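TRAP dicarboxylate transporter-DctP subunit (Desulfovibrio desulfuricans subsp. desulfuricans, PDB 4NHB) binds sn-glycerol 3-phosphate in its interdomain cleft and probably delivers such solutes to a TRAP-type transporter as its periplasmic receptor. Local coordinates at residues 80-84 and 85-89; 210-213 and 214-217; 297-300 and 301-305; 319-322 and 323-326. All coordinates share one frame; numbering follows the deposited sequence.

Interaction 1 (80-84 and 85-89)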
loop_
_atom_site.group_PDB
_atom_site.type_symbol
_atom_site.label_atom_id
_atom_site.label_comp_id
_atom_site.label_asym_id
_atom_site.label_seq_id
_atom_site.Cartn_x
_atom_site.Cartn_y
_atom_site.Cartn_z
ATOM N N ALA A 80 1.597 -10.666 12.381
ATOM C CA ALA A 80 1.707 -11.888 13.176
ATOM C C ALA A 80 0.643 -11.900 14.240
ATOM O O ALA A 80 0.027 -12.925 14.463
ATOM C CB ALA A 80 3.091 -11.972 13.815
ATOM N N ALA A 81 0.416 -10.761 14.896
ATOM C CA ALA A 81 -0.610 -10.692 15.930
ATOM C C ALA A 81 -1.993 -10.922 15.342
ATOM O O ALA A 81 -2.886 -11.451 16.032
ATOM C CB ALA A 81 -0.580 -9.359 16.647
ATOM N N THR A 82 -2.190 -10.522 14.086
ATOM C CA THR A 82 -3.506 -10.681 13.501
ATOM C C THR A 82 -3.669 -12.139 13.093
ATOM O O THR A 82 -4.762 -12.692 13.210
ATOM C CB THR A 82 -3.776 -9.747 12.315
ATOM O OG1 THR A 82 -3.487 -8.377 12.668
ATOM C CG2 THR A 82 -5.235 -9.828 11.921
ATOM N N ARG A 83 -2.580 -12.753 12.637
ATOM C CA ARG A 83 -2.608 -14.163 12.255
ATOM C C ARG A 83 -2.957 -14.984 13.478
ATOM O O ARG A 83 -3.737 -15.918 13.405
ATOM C CB ARG A 83 -1.280 -14.617 11.666
ATOM C CG ARG A 83 -1.028 -13.997 10.299
ATOM C CD ARG A 83 0.273 -14.465 9.712
ATOM N NE ARG A 83 0.214 -15.889 9.318
ATOM C CZ ARG A 83 1.288 -16.631 9.056
ATOM N NH1 ARG A 83 2.498 -16.107 9.161
ATOM N NH2 ARG A 83 1.158 -17.906 8.688
ATOM N N LYS A 84 -2.417 -14.590 14.621
ATOM C CA LYS A 84 -2.696 -15.315 15.848
ATOM C C LYS A 84 -4.065 -15.034 16.438
ATOM O O LYS A 84 -4.555 -15.831 17.237
ATOM C CB LYS A 84 -1.579 -15.040 16.861
ATOM C CG LYS A 84 -0.224 -15.486 16.321
ATOM C CD LYS A 84 0.680 -16.113 17.397
ATOM C CE LYS A 84 1.927 -15.285 17.719
ATOM N NZ LYS A 84 2.637 -14.685 16.518
ATOM N N GLY A 85 -4.703 -13.926 16.038
ATOM C CA GLY A 85 -5.994 -13.551 16.579
ATOM C C GLY A 85 -5.889 -12.772 17.868
ATOM O O GLY A 85 -6.883 -12.421 18.514
ATOM N N ILE A 86 -4.665 -12.468 18.249
ATOM C CA ILE A 86 -4.460 -11.542 19.356
ATOM C C ILE A 86 -5.161 -10.236 19.093
ATOM O O ILE A 86 -5.734 -9.634 20.009
ATOM C CB ILE A 86 -2.980 -11.332 19.606
ATOM C CG1 ILE A 86 -2.442 -12.659 20.145
ATOM C CG2 ILE A 86 -2.777 -10.187 20.568
ATOM C CD1 ILE A 86 -1.038 -12.791 20.027
ATOM N N ILE A 87 -5.120 -9.799 17.839
ATOM C CA ILE A 87 -6.028 -8.730 17.372
ATOM C C ILE A 87 -6.821 -9.294 16.200
ATOM O O ILE A 87 -6.402 -10.302 15.623
ATOM C CB ILE A 87 -5.312 -7.415 16.972
ATOM C CG1 ILE A 87 -4.372 -7.647 15.791
ATOM C CG2 ILE A 87 -4.615 -6.826 18.195
ATOM C CD1 ILE A 87 -3.660 -6.395 15.261
ATOM N N GLN A 88 -7.948 -8.670 15.845
ATOM C CA GLN A 88 -8.816 -9.279 14.832
ATOM C C GLN A 88 -8.495 -8.835 13.406
ATOM O O GLN A 88 -8.623 -9.626 12.469
ATOM C CB GLN A 88 -10.295 -9.026 15.125
ATOM C CG GLN A 88 -10.801 -9.623 16.431
ATOM C CD GLN A 88 -10.101 -9.047 17.617
ATOM O OE1 GLN A 88 -9.984 -7.835 17.759
ATOM N NE2 GLN A 88 -9.598 -9.924 18.487
ATOM N N MET A 89 -8.074 -7.583 13.246
ATOM C CA MET A 89 -7.839 -7.024 11.920
ATOM C C MET A 89 -6.567 -6.200 11.803
ATOM O O MET A 89 -6.012 -5.752 12.803
ATOM C CB MET A 89 -9.017 -6.139 11.550
ATOM C CG MET A 89 -10.282 -6.927 11.388
ATOM S SD MET A 89 -11.641 -5.873 10.805
ATOM C CE MET A 89 -11.119 -5.450 9.135
#

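Interaction 2 (210-213 and 214-217)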
loop_
_atom_site.group_PDB
_atom_site.type_symbol
_atom_site.label_atom_id
_atom_site.label_comp_id
_atom_site.label_asym_id
_atom_site.label_seq_id
_atom_site.Cartn_x
_atom_site.Cartn_y
_atom_site.Cartn_z
ATOM N N ASP A 210 11.247 6.994 -2.338
ATOM C CA ASP A 210 10.065 7.301 -3.133
ATOM C C ASP A 210 8.855 6.819 -2.319
ATOM O O ASP A 210 8.897 5.741 -1.718
ATOM C CB ASP A 210 10.078 6.597 -4.489
ATOM C CG ASP A 210 10.165 5.100 -4.367
ATOM O OD1 ASP A 210 11.287 4.597 -4.108
ATOM O OD2 ASP A 210 9.153 4.389 -4.541
ATOM N N SER A 211 7.816 7.642 -2.324
ATOM C CA SER A 211 6.594 7.400 -1.555
ATOM C C SER A 211 5.404 7.959 -2.289
ATOM O O SER A 211 5.539 8.842 -3.139
ATOM C CB SER A 211 6.673 8.072 -0.201
ATOM O OG SER A 211 7.490 7.360 0.716
ATOM N N PRO A 212 4.199 7.471 -1.935
ATOM C CA PRO A 212 3.008 8.196 -2.379
ATOM C C PRO A 212 3.016 9.645 -1.860
ATOM O O PRO A 212 3.605 9.916 -0.796
ATOM C CB PRO A 212 1.851 7.421 -1.712
ATOM C CG PRO A 212 2.392 6.061 -1.438
ATOM C CD PRO A 212 3.875 6.274 -1.133
ATOM N N LEU A 213 2.339 10.548 -2.558
ATOM C CA LEU A 213 2.296 11.931 -2.110
ATOM C C LEU A 213 1.648 12.062 -0.761
ATOM O O LEU A 213 2.033 12.928 0.016
ATOM C CB LEU A 213 1.566 12.818 -3.116
ATOM C CG LEU A 213 2.401 13.132 -4.374
ATOM C CD1 LEU A 213 1.534 13.445 -5.582
ATOM C CD2 LEU A 213 3.376 14.271 -4.116
ATOM N N ALA A 214 0.700 11.191 -0.448
ATOM C CA ALA A 214 0.054 11.255 0.847
ATOM C C ALA A 214 1.096 11.142 1.970
ATOM O O ALA A 214 1.015 11.821 2.983
ATOM C CB ALA A 214 -1.016 10.135 0.987
ATOM N N ASP A 215 2.087 10.290 1.764
ATOM C CA ASP A 215 3.110 10.049 2.778
ATOM C C ASP A 215 4.143 11.169 2.764
ATOM O O ASP A 215 4.574 11.661 3.823
ATOM C CB ASP A 215 3.751 8.666 2.552
ATOM C CG ASP A 215 2.848 7.513 2.963
ATOM O OD1 ASP A 215 1.811 7.793 3.614
ATOM O OD2 ASP A 215 3.196 6.322 2.627
ATOM N N ILE A 216 4.500 11.632 1.570
ATOM C CA ILE A 216 5.452 12.721 1.466
ATOM C C ILE A 216 4.931 13.969 2.165
ATOM O O ILE A 216 5.686 14.626 2.868
ATOM C CB ILE A 216 5.763 13.046 0.005
ATOM C CG1 ILE A 216 6.590 11.929 -0.602
ATOM C CG2 ILE A 216 6.450 14.386 -0.109
ATOM C CD1 ILE A 216 6.575 11.935 -2.122
ATOM N N VAL A 217 3.643 14.291 1.996
ATOM C CA VAL A 217 3.087 15.463 2.651
ATOM C C VAL A 217 2.830 15.220 4.135
ATOM O O VAL A 217 3.119 16.064 4.972
ATOM C CB VAL A 217 1.785 15.921 1.957
ATOM C CG1 VAL A 217 0.938 16.808 2.892
ATOM C CG2 VAL A 217 2.150 16.628 0.663
HETATM O O HOH W 1 5.668 5.556 1.758
#

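Interaction 3 (297-300 and 301-305)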
loop_
_atom_site.group_PDB
_atom_site.type_symbol
_atom_site.label_atom_id
_atom_site.label_comp_id
_atom_site.label_asym_id
_atom_site.label_seq_id
_atom_site.Cartn_x
_atom_site.Cartn_y
_atom_site.Cartn_z
ATOM N N GLU A 297 15.402 10.202 -21.031
ATOM C CA GLU A 297 16.442 9.212 -20.820
ATOM C C GLU A 297 16.244 8.445 -19.503
ATOM O O GLU A 297 16.476 7.231 -19.443
ATOM C CB GLU A 297 17.827 9.900 -20.849
ATOM C CG GLU A 297 18.253 10.516 -22.222
ATOM C CD GLU A 297 17.614 11.896 -22.562
ATOM O OE1 GLU A 297 17.325 12.723 -21.667
ATOM O OE2 GLU A 297 17.409 12.165 -23.761
ATOM N N LEU A 298 15.828 9.162 -18.454
ATOM C CA LEU A 298 15.593 8.558 -17.126
ATOM C C LEU A 298 14.215 7.879 -17.054
ATOM O O LEU A 298 14.068 6.819 -16.453
ATOM C CB LEU A 298 15.717 9.613 -16.017
ATOM C CG LEU A 298 15.306 9.149 -14.609
ATOM C CD1 LEU A 298 16.201 8.019 -14.120
ATOM C CD2 LEU A 298 15.323 10.318 -13.632
ATOM N N HIS A 299 13.205 8.474 -17.671
ATOM C CA HIS A 299 11.927 7.798 -17.720
ATOM C C HIS A 299 12.142 6.417 -18.333
ATOM O O HIS A 299 11.677 5.415 -17.804
ATOM C CB HIS A 299 10.895 8.603 -18.497
ATOM C CG HIS A 299 9.564 7.928 -18.590
ATOM N ND1 HIS A 299 8.644 7.948 -17.563
ATOM C CD2 HIS A 299 9.006 7.191 -19.582
ATOM C CE1 HIS A 299 7.569 7.268 -17.926
ATOM N NE2 HIS A 299 7.763 6.799 -19.146
ATOM N N GLU A 300 12.881 6.360 -19.438
ATOM C CA GLU A 300 13.132 5.097 -20.139
ATOM C C GLU A 300 13.830 4.076 -19.261
ATOM O O GLU A 300 13.592 2.849 -19.333
ATOM C CB GLU A 300 14.008 5.356 -21.368
ATOM C CG GLU A 300 13.266 5.306 -22.674
ATOM C CD GLU A 300 14.115 5.774 -23.822
ATOM O OE1 GLU A 300 15.312 5.424 -23.845
ATOM O OE2 GLU A 300 13.583 6.500 -24.688
ATOM N N HIS A 301 14.734 4.611 -18.459
ATOM C CA HIS A 301 15.551 3.833 -17.549
ATOM C C HIS A 301 14.684 3.178 -16.460
ATOM O O HIS A 301 14.921 2.038 -16.061
ATOM C CB HIS A 301 16.584 4.774 -16.928
ATOM C CG HIS A 301 17.401 4.144 -15.849
ATOM N ND1 HIS A 301 18.291 3.126 -16.098
ATOM C CD2 HIS A 301 17.449 4.375 -14.516
ATOM C CE1 HIS A 301 18.861 2.757 -14.964
ATOM N NE2 HIS A 301 18.365 3.496 -13.988
ATOM N N LEU A 302 13.675 3.916 -15.998
ATOM C CA LEU A 302 12.738 3.416 -14.984
ATOM C C LEU A 302 11.759 2.390 -15.589
ATOM O O LEU A 302 11.504 1.338 -15.009
ATOM C CB LEU A 302 11.959 4.580 -14.376
ATOM C CG LEU A 302 12.791 5.523 -13.487
ATOM C CD1 LEU A 302 12.114 6.872 -13.341
ATOM C CD2 LEU A 302 13.029 4.907 -12.133
ATOM N N VAL A 303 11.213 2.689 -16.756
ATOM C CA VAL A 303 10.319 1.723 -17.380
ATOM C C VAL A 303 11.042 0.388 -17.545
ATOM O O VAL A 303 10.534 -0.653 -17.096
ATOM C CB VAL A 303 9.785 2.207 -18.730
ATOM C CG1 VAL A 303 8.742 1.241 -19.246
ATOM C CG2 VAL A 303 9.175 3.568 -18.601
ATOM N N ASN A 304 12.228 0.405 -18.173
ATOM C CA ASN A 304 12.972 -0.841 -18.396
ATOM C C ASN A 304 13.269 -1.549 -17.096
ATOM O O ASN A 304 13.087 -2.760 -16.973
ATOM C CB ASN A 304 14.275 -0.570 -19.142
ATOM C CG ASN A 304 14.041 0.125 -20.443
ATOM O OD1 ASN A 304 12.924 0.102 -20.976
ATOM N ND2 ASN A 304 15.076 0.755 -20.973
ATOM N N ALA A 305 13.722 -0.774 -16.110
ATOM C CA ALA A 305 13.952 -1.311 -14.786
ATOM C C ALA A 305 12.698 -2.025 -14.293
ATOM O O ALA A 305 12.768 -3.147 -13.806
ATOM C CB ALA A 305 14.356 -0.192 -13.829
#

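Interaction 4 (319-322 and 323-326)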
loop_
_atom_site.group_PDB
_atom_site.type_symbol
_atom_site.label_atom_id
_atom_site.label_comp_id
_atom_site.label_asym_id
_atom_site.label_seq_id
_atom_site.Cartn_x
_atom_site.Cartn_y
_atom_site.Cartn_z
ATOM N N ASN A 319 1.480 -18.535 -11.028
ATOM C CA ASN A 319 0.529 -18.037 -12.013
ATOM C C ASN A 319 0.775 -16.570 -12.399
ATOM O O ASN A 319 -0.166 -15.849 -12.634
ATOM C CB ASN A 319 -0.927 -18.244 -11.521
ATOM C CG ASN A 319 -1.262 -17.427 -10.257
ATOM O OD1 ASN A 319 -0.379 -17.079 -9.469
ATOM N ND2 ASN A 319 -2.547 -17.128 -10.066
ATOM N N ALA A 320 2.038 -16.141 -12.476
ATOM C CA ALA A 320 2.354 -14.737 -12.758
ATOM C C ALA A 320 1.797 -14.286 -14.107
ATOM O O ALA A 320 1.163 -13.224 -14.212
ATOM C CB ALA A 320 3.878 -14.490 -12.703
ATOM N N GLN A 321 2.020 -15.080 -15.146
ATOM C CA GLN A 321 1.535 -14.678 -16.470
ATOM C C GLN A 321 0.039 -14.440 -16.504
ATOM O O GLN A 321 -0.438 -13.538 -17.210
ATOM C CB GLN A 321 1.901 -15.699 -17.544
ATOM C CG GLN A 321 1.690 -15.155 -18.959
ATOM C CD GLN A 321 2.449 -13.858 -19.196
ATOM O OE1 GLN A 321 3.673 -13.817 -19.089
ATOM N NE2 GLN A 321 1.727 -12.792 -19.499
ATOM N N ALA A 322 -0.719 -15.236 -15.761
ATOM C CA ALA A 322 -2.168 -15.123 -15.804
ATOM C C ALA A 322 -2.574 -13.840 -15.100
ATOM O O ALA A 322 -3.477 -13.119 -15.529
ATOM C CB ALA A 322 -2.819 -16.322 -15.124
ATOM N N ILE A 323 -1.884 -13.567 -13.998
ATOM C CA ILE A 323 -2.160 -12.381 -13.235
ATOM C C ILE A 323 -1.910 -11.162 -14.105
ATOM O O ILE A 323 -2.759 -10.280 -14.192
ATOM C CB ILE A 323 -1.330 -12.370 -11.911
ATOM C CG1 ILE A 323 -1.850 -13.476 -10.988
ATOM C CG2 ILE A 323 -1.438 -10.996 -11.182
ATOM C CD1 ILE A 323 -0.982 -13.755 -9.813
ATOM N N LEU A 324 -0.743 -11.110 -14.746
ATOM C CA LEU A 324 -0.387 -9.999 -15.613
ATOM C C LEU A 324 -1.416 -9.852 -16.739
ATOM O O LEU A 324 -1.887 -8.748 -17.053
ATOM C CB LEU A 324 1.004 -10.248 -16.218
ATOM C CG LEU A 324 2.192 -10.278 -15.253
ATOM C CD1 LEU A 324 3.442 -10.690 -15.976
ATOM C CD2 LEU A 324 2.377 -8.938 -14.641
ATOM N N ASP A 325 -1.750 -10.977 -17.353
ATOM C CA ASP A 325 -2.743 -11.005 -18.423
ATOM C C ASP A 325 -4.084 -10.413 -17.978
ATOM O O ASP A 325 -4.738 -9.701 -18.757
ATOM C CB ASP A 325 -2.980 -12.440 -18.915
ATOM C CG ASP A 325 -1.872 -12.960 -19.817
ATOM O OD1 ASP A 325 -1.023 -12.183 -20.294
ATOM O OD2 ASP A 325 -1.861 -14.179 -20.049
ATOM N N SER A 326 -4.525 -10.737 -16.756
ATOM C CA SER A 326 -5.812 -10.229 -16.274
ATOM C C SER A 326 -5.759 -8.720 -16.115
ATOM O O SER A 326 -6.730 -8.024 -16.431
ATOM C CB SER A 326 -6.264 -10.885 -14.962
ATOM O OG SER A 326 -5.358 -10.648 -13.886
#

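Interaction 1 (80-84 and 85-89)
Ala81 and Thr82 meet Ile86 and Ile87 where helix 75-84 ends and the chain turns into strand 89-92. Two weak backbone bonds cross the turn. Ile87 N, from six residues further along the chain, reaches Ala81 O at 3.3 Å, long but nearly straight at 169°. Gly85 N approaches Thr82 O at 3.1 Å and is bent to 136°. Gly85 is the first residue to leave helical geometry, and its positive phi is the left-handed conformation with which glycine often terminates a helix; these backbone angles bring the position close against the carbonyl of Lys84, which suits a residue without a side chain.

The apolar contacts gather round Ala81 and the two isoleucines. Ala81 CB touches Ile87 CG1 at 4.2 Å and Ile86 CB at 4.3 Å, while the CD1 end of Ile86 lies by Lys84 CB. With chi1 at 63°, Ile87 CG1 stands between its own backbone N and carbonyl carbon, and the branch runs back to the helix: CD1 comes within 3.3 Å of Thr82 OG1. That hydroxyl is hydrogen-bonded to Tyr78 O one turn back, while Thr82 CG2 lies 3.4 Å from Gln88 O.

Thr82 O also accepts from Asn243 ND2 of strand 235-243, and Met89 pairs with strand 30-34 by backbone bonds, so the helix exit is tied to the sheet as well as by its weak bonds and aliphatic contacts.

Interaction 2 (210-213 and 214-217)
Pro212 O is gripped by two backbone N-H groups of the helix that follows it. Ile216 N arrives in the carbonyl plane at 3.1 Å with a nearly straight bond of 164°, whereas Asp215 N, at 3.0 Å, stands well above that plane and makes a more bent bond of 131°. The next bond, from Val217 N to Leu213 O at 2.9 Å, is regular for a helix.

Water 1 bridges the side chains of Ser211 and Asp215: it accepts from Ser211 OG at 2.8 Å and donates to Asp215 OD2 at 2.7 Å. The Asp215 carboxylate runs alongside the Pro212 ring and points the same way, with OD2 3.8 Å from Pro212 CD.

This is a strand-to-helix junction in the periplasmic-binding-protein fold: strand 208-212 passes directly into helix 213-218, with Pro212 as the N-cap residue. It borders the ligand pocket. Asp215 OD2 has a salt bridge to the ligand-binding Lys37, and Asp210 OD2 has one to Arg151, so both carboxylates are second-shell partners of residues that bind sn-glycerol 3-phosphate.

On the apolar side, Ile216 CG1 lies beside its backbone N (chi1 -71°) and reaches back over the junction to Ser211 CB, 3.9 Å away. Leu213 CD2 touches the Ile216 CD1 methyl more loosely, and the leucine also packs on helix 252-286 at Ala280 and Ile284.

Interaction 3 (297-300 and 301-305)
Val303 lies over one face of the His299 imidazole. Its CG2 methyl is 3.9 Å from the ring centroid and 28° off the ring normal, a CH-pi contact whose closest ring atom is NE2, at 3.6 Å from CG2. A chi1 of 179° turns the ring away from the histidine's own N and along the helix toward Val303, one turn on.

Leu298 meets two partners. Its CD1 touches His301 CD2 at 3.9 Å, obliquely to the ring, and its CG lies 4.1 Å from Leu302 CD1, the two leucines crossing at an angle. These are the i to i+3 and i to i+4 pairings of an alpha-helix, as His299 with Val303 is i to i+4. The His301 ring is held by NE2, hydrogen-bonded to Cys185 O.

Beneath run regular helical bonds, Val303 N to His299 O and Asn304 N to Glu300 O, both at 170°. The Glu300 carboxylate turns back to a salt bridge with Lys296.

All belong to helix 296-308 of the solute-binding protein, which follows strand 290-292 near the surface. Its buried side, carried by Leu302 and Ala305, packs on the loop at Cys185 that links helix 176-184 to strand 188-191, and Leu302 also touches Ser231 after strand 227-229.

Interaction 4 (319-322 and 323-326)
Asn319 lays its amide group against the end of Ile323 at the first turn of helix 320-329, where the asparagine is the N-cap residue. Its side chain makes no capping bond. Instead, with chi1 at 65°, CG sits between the backbone N and the carbonyl carbon, and the amide crosses the isoleucine obliquely, OD1 lying 3.4 Å from Ile323 CD1. The first helical bond still starts here: Asn319 O accepts from Ile323 N at 3.2 Å, in the carbonyl plane.

At Ala320, the carbonyl O receives Leu324 N at 2.9 Å in an almost straight bond (174°). The leucine CG folds over the same oxygen, 3.3 Å away, and Tyr314 of helix 311-316 covers both residues.

Gln321 adds a side-chain bond to the backbone one. Its chain bends at chi2 (56°), carrying NE2 along the helix to Asp325 OD1, 2.9 Å away; the oxygen lies in the amide plane, but the nitrogen comes from above the carboxylate plane. The other amide atom, OE1, is bonded to Tyr314 OH, so both ends of the amide are occupied and its flip is probably fixed.

Ala322 O closes the series by accepting Ser326 N at 2.9 Å. The serine hydroxyl turns back on its own helix while also bonding Thr126 OG1 of helix 125-131: Ser326 OG donates to Ile323 O at 2.6 Å.

The four contacts are local and none touches another. Interaction 2 borders the ligand site: the Ser211 side chain is about 4 Å from bound sn-glycerol 3-phosphate, and Asp215 is about 3 Å, side chain to side chain, from Lys37. The others stand further back; again side chain to side chain, Arg83 of interaction 1 is about 10 Å from Gln95, Leu302 of interaction 3 about 10 Å from Arg151, and Ile323 of interaction 4 about 11 Å from both Thr94 and Glu107. Interactions 1 and 2 lie on opposite sides of the chain's centre, 28 Å between centres. Interactions 2 and 3 come nearest, about 8 Å between closest atoms.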